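Local structure of gluconate kinase (Lactobacillus acidophilus, 3LL3) at residues I52-T64 with K218-D230. The protein probably phosphorylates a sugar substrate such as gluconate or xylulose at the expense of ATP, as a member of the FGGY carbohydrate kinase family. Numbering follows the deposited sequence.
Sequences IFDAVQEIIFDLT and KTEYVKKLGIDSD
F53 turns its ring edge onto one face of Y221, an offset T-shaped pair with centroids 5.3 Å apart and planes at 89°. Q57 lays CG over a face of F53 and brings NE2 to the edge of Y221, 3.6 Å from Y221 CE1. E220 CD lies over the opposite face of Y221, and E220 OE2 forms a salt bridge with K224 NZ, its hydrogen bond weak. F53 gets there because its chi1 of 179° carries the ring away from its own amide nitrogen. Y221 OH is hydrogen-bonded to R164; an alanine in place of Y221 would probably leave the F53 edge without its aromatic face and R164 without that hydroxyl. Farther along, L225 drops CD2 against Q57 CB at 3.5 Å and CD1 against I60 CD1 at 3.8 Å. Where the helix ends in a Schellman motif at G226, L225 O receives a CA-H...O contact from F61 CA (3.4 Å). T64 OG1 lies 3.2 Å from L225 O unbonded, donating to F61 O instead. The 52-64 part of helix 49-65, backed by strands 4-11 and 70-78, thus crosses helix 219-225 at 54° within the FGGY N-terminal domain, away from the ligand pockets, a join resting on shape fit and the aromatic pair.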
# COMPACT_ATOMS: atom_id res chain seq x y z
N ILE A 52 17.75 -19.09 -32.82
CA ILE A 52 18.47 -17.84 -32.66
C ILE A 52 19.50 -17.70 -33.76
O ILE A 52 19.61 -16.63 -34.39
CB ILE A 52 19.15 -17.74 -31.28
CG1 ILE A 52 18.09 -17.64 -30.18
CG2 ILE A 52 20.08 -16.54 -31.24
CD1 ILE A 52 18.64 -17.47 -28.78
N PHE A 53 20.26 -18.77 -34.02
CA PHE A 53 21.27 -18.72 -35.06
C PHE A 53 20.66 -18.53 -36.45
O PHE A 53 21.23 -17.82 -37.27
CB PHE A 53 22.17 -19.96 -35.04
CG PHE A 53 23.22 -19.94 -36.11
CD1 PHE A 53 23.10 -20.75 -37.22
CD2 PHE A 53 24.30 -19.08 -36.02
CE1 PHE A 53 24.06 -20.71 -38.22
CE2 PHE A 53 25.25 -19.04 -37.01
CZ PHE A 53 25.14 -19.86 -38.11
N ASP A 54 19.52 -19.16 -36.71
CA ASP A 54 18.78 -18.93 -37.95
C ASP A 54 18.37 -17.45 -38.09
O ASP A 54 18.52 -16.85 -39.15
CB ASP A 54 17.54 -19.82 -38.02
CG ASP A 54 17.88 -21.30 -38.29
OD1 ASP A 54 19.07 -21.62 -38.51
OD2 ASP A 54 16.96 -22.14 -38.27
N ALA A 55 17.86 -16.85 -37.01
CA ALA A 55 17.52 -15.43 -37.05
C ALA A 55 18.77 -14.61 -37.38
O ALA A 55 18.72 -13.69 -38.19
CB ALA A 55 16.90 -14.97 -35.73
N VAL A 56 19.89 -14.98 -36.77
CA VAL A 56 21.16 -14.29 -37.00
C VAL A 56 21.58 -14.30 -38.47
O VAL A 56 21.99 -13.27 -39.00
CB VAL A 56 22.29 -14.91 -36.13
CG1 VAL A 56 23.63 -14.49 -36.65
CG2 VAL A 56 22.13 -14.48 -34.69
N GLN A 57 21.50 -15.45 -39.13
CA GLN A 57 21.88 -15.52 -40.54
C GLN A 57 20.96 -14.68 -41.39
O GLN A 57 21.38 -14.03 -42.34
CB GLN A 57 21.81 -16.94 -41.07
CG GLN A 57 22.63 -17.95 -40.32
CD GLN A 57 22.38 -19.34 -40.83
OE1 GLN A 57 21.81 -20.18 -40.13
NE2 GLN A 57 22.76 -19.59 -42.07
N GLU A 58 19.68 -14.73 -41.05
CA GLU A 58 18.64 -14.06 -41.79
C GLU A 58 18.83 -12.54 -41.68
O GLU A 58 18.82 -11.83 -42.68
CB GLU A 58 17.29 -14.48 -41.22
CG GLU A 58 16.15 -14.43 -42.20
CD GLU A 58 14.87 -14.95 -41.59
OE1 GLU A 58 14.94 -15.97 -40.85
OE2 GLU A 58 13.81 -14.35 -41.83
N ILE A 59 19.02 -12.06 -40.46
CA ILE A 59 19.28 -10.65 -40.23
C ILE A 59 20.49 -10.15 -41.02
O ILE A 59 20.40 -9.16 -41.74
CB ILE A 59 19.44 -10.35 -38.73
CG1 ILE A 59 18.08 -10.45 -38.04
CG2 ILE A 59 20.03 -8.97 -38.51
CD1 ILE A 59 18.16 -10.59 -36.54
N ILE A 60 21.62 -10.85 -40.91
CA ILE A 60 22.83 -10.43 -41.60
C ILE A 60 22.64 -10.40 -43.12
O ILE A 60 23.04 -9.45 -43.80
CB ILE A 60 24.02 -11.30 -41.22
CG1 ILE A 60 24.31 -11.14 -39.73
CG2 ILE A 60 25.24 -10.94 -42.09
CD1 ILE A 60 25.36 -12.11 -39.20
N PHE A 61 22.00 -11.43 -43.65
CA PHE A 61 21.74 -11.48 -45.08
C PHE A 61 20.91 -10.27 -45.54
O PHE A 61 21.27 -9.59 -46.50
CB PHE A 61 21.08 -12.80 -45.48
CG PHE A 61 20.80 -12.92 -46.95
CD1 PHE A 61 21.84 -13.02 -47.86
CD2 PHE A 61 19.50 -12.92 -47.43
CE1 PHE A 61 21.59 -13.13 -49.22
CE2 PHE A 61 19.25 -13.04 -48.78
CZ PHE A 61 20.30 -13.14 -49.68
N ASP A 62 19.79 -10.02 -44.85
CA ASP A 62 18.90 -8.92 -45.22
C ASP A 62 19.63 -7.58 -45.24
O ASP A 62 19.40 -6.75 -46.12
CB ASP A 62 17.71 -8.86 -44.26
CG ASP A 62 16.74 -9.98 -44.47
OD1 ASP A 62 17.02 -10.85 -45.32
OD2 ASP A 62 15.70 -10.00 -43.79
N LEU A 63 20.49 -7.37 -44.25
CA LEU A 63 21.29 -6.15 -44.19
C LEU A 63 22.22 -6.01 -45.40
O LEU A 63 22.28 -4.94 -46.01
CB LEU A 63 22.10 -6.10 -42.89
CG LEU A 63 21.25 -5.87 -41.62
CD1 LEU A 63 22.11 -5.92 -40.36
CD2 LEU A 63 20.48 -4.55 -41.71
N THR A 64 22.94 -7.08 -45.75
CA THR A 64 23.87 -7.02 -46.87
C THR A 64 23.15 -6.83 -48.20
O THR A 64 23.73 -6.32 -49.16
CB THR A 64 24.74 -8.28 -46.96
OG1 THR A 64 23.91 -9.42 -47.24
CG2 THR A 64 25.49 -8.49 -45.65
N LYS A 218 33.52 -19.56 -41.82
CA LYS A 218 33.47 -20.72 -42.72
C LYS A 218 32.83 -20.35 -44.06
O LYS A 218 31.82 -19.64 -44.08
CB LYS A 218 32.73 -21.88 -42.04
CG LYS A 218 33.42 -22.39 -40.78
CD LYS A 218 32.92 -23.79 -40.38
CE LYS A 218 31.51 -23.75 -39.79
NZ LYS A 218 30.97 -25.13 -39.52
N THR A 219 33.41 -20.83 -45.16
CA THR A 219 32.96 -20.44 -46.51
C THR A 219 31.47 -20.60 -46.65
O THR A 219 30.81 -19.79 -47.29
CB THR A 219 33.58 -21.29 -47.65
OG1 THR A 219 34.84 -21.84 -47.26
CG2 THR A 219 33.74 -20.43 -48.89
N GLU A 220 30.94 -21.68 -46.10
CA GLU A 220 29.51 -21.92 -46.12
C GLU A 220 28.74 -20.67 -45.74
O GLU A 220 27.85 -20.23 -46.47
CB GLU A 220 29.16 -23.04 -45.15
CG GLU A 220 27.68 -23.22 -44.91
CD GLU A 220 27.42 -24.36 -43.96
OE1 GLU A 220 28.41 -24.99 -43.52
OE2 GLU A 220 26.24 -24.64 -43.64
N TYR A 221 29.08 -20.10 -44.59
CA TYR A 221 28.33 -18.97 -44.07
C TYR A 221 28.73 -17.66 -44.72
O TYR A 221 28.02 -16.67 -44.59
CB TYR A 221 28.44 -18.90 -42.54
CG TYR A 221 27.78 -20.08 -41.89
CD1 TYR A 221 26.40 -20.22 -41.93
CD2 TYR A 221 28.53 -21.06 -41.27
CE1 TYR A 221 25.79 -21.32 -41.35
CE2 TYR A 221 27.92 -22.16 -40.69
CZ TYR A 221 26.55 -22.28 -40.73
OH TYR A 221 25.94 -23.37 -40.16
N VAL A 222 29.85 -17.65 -45.44
CA VAL A 222 30.23 -16.45 -46.20
C VAL A 222 29.22 -16.22 -47.30
O VAL A 222 28.83 -15.09 -47.60
CB VAL A 222 31.62 -16.59 -46.83
CG1 VAL A 222 31.82 -15.53 -47.90
CG2 VAL A 222 32.70 -16.48 -45.76
N LYS A 223 28.81 -17.33 -47.92
CA LYS A 223 27.80 -17.30 -48.96
C LYS A 223 26.44 -16.97 -48.35
O LYS A 223 25.77 -16.05 -48.79
CB LYS A 223 27.75 -18.65 -49.67
CG LYS A 223 29.12 -19.25 -49.95
CD LYS A 223 29.04 -20.70 -50.43
CE LYS A 223 30.42 -21.24 -50.82
NZ LYS A 223 31.09 -20.42 -51.89
N LYS A 224 26.05 -17.73 -47.33
CA LYS A 224 24.71 -17.62 -46.77
C LYS A 224 24.43 -16.23 -46.20
O LYS A 224 23.30 -15.76 -46.24
CB LYS A 224 24.48 -18.66 -45.67
CG LYS A 224 24.42 -20.11 -46.16
CD LYS A 224 23.88 -21.04 -45.08
CE LYS A 224 24.13 -22.50 -45.44
NZ LYS A 224 23.37 -23.44 -44.55
N LEU A 225 25.47 -15.58 -45.67
CA LEU A 225 25.30 -14.29 -45.02
C LEU A 225 25.45 -13.12 -46.00
O LEU A 225 25.06 -11.99 -45.71
CB LEU A 225 26.28 -14.14 -43.86
CG LEU A 225 26.23 -15.18 -42.74
CD1 LEU A 225 26.94 -14.64 -41.52
CD2 LEU A 225 24.81 -15.59 -42.39
N GLY A 226 26.02 -13.39 -47.17
CA GLY A 226 26.13 -12.37 -48.19
C GLY A 226 27.34 -11.50 -47.98
O GLY A 226 27.35 -10.33 -48.36
N ILE A 227 28.38 -12.07 -47.39
CA ILE A 227 29.58 -11.32 -47.03
C ILE A 227 30.81 -11.72 -47.85
O ILE A 227 30.72 -12.54 -48.76
CB ILE A 227 29.86 -11.43 -45.51
CG1 ILE A 227 30.03 -12.89 -45.09
CG2 ILE A 227 28.71 -10.81 -44.73
CD1 ILE A 227 30.22 -13.10 -43.58
N ASP A 228 31.95 -11.10 -47.55
CA ASP A 228 33.22 -11.36 -48.23
C ASP A 228 33.95 -12.41 -47.44
O ASP A 228 33.64 -12.64 -46.27
CB ASP A 228 34.12 -10.12 -48.17
CG ASP A 228 33.62 -8.98 -49.00
OD1 ASP A 228 32.42 -8.95 -49.31
OD2 ASP A 228 34.45 -8.10 -49.34
N SER A 229 34.98 -12.98 -48.05
CA SER A 229 35.90 -13.85 -47.33
C SER A 229 36.84 -13.05 -46.44
O SER A 229 37.61 -13.63 -45.67
CB SER A 229 36.71 -14.73 -48.30
OG SER A 229 37.66 -13.96 -49.03
N ASP A 230 36.82 -11.72 -46.53
CA ASP A 230 37.66 -10.93 -45.62
C ASP A 230 36.89 -10.24 -44.49
O ASP A 230 37.48 -9.61 -43.62
CB ASP A 230 38.56 -9.95 -46.37
CG ASP A 230 37.88 -9.33 -47.55
OD1 ASP A 230 36.66 -9.06 -47.41
OD2 ASP A 230 38.55 -9.13 -48.59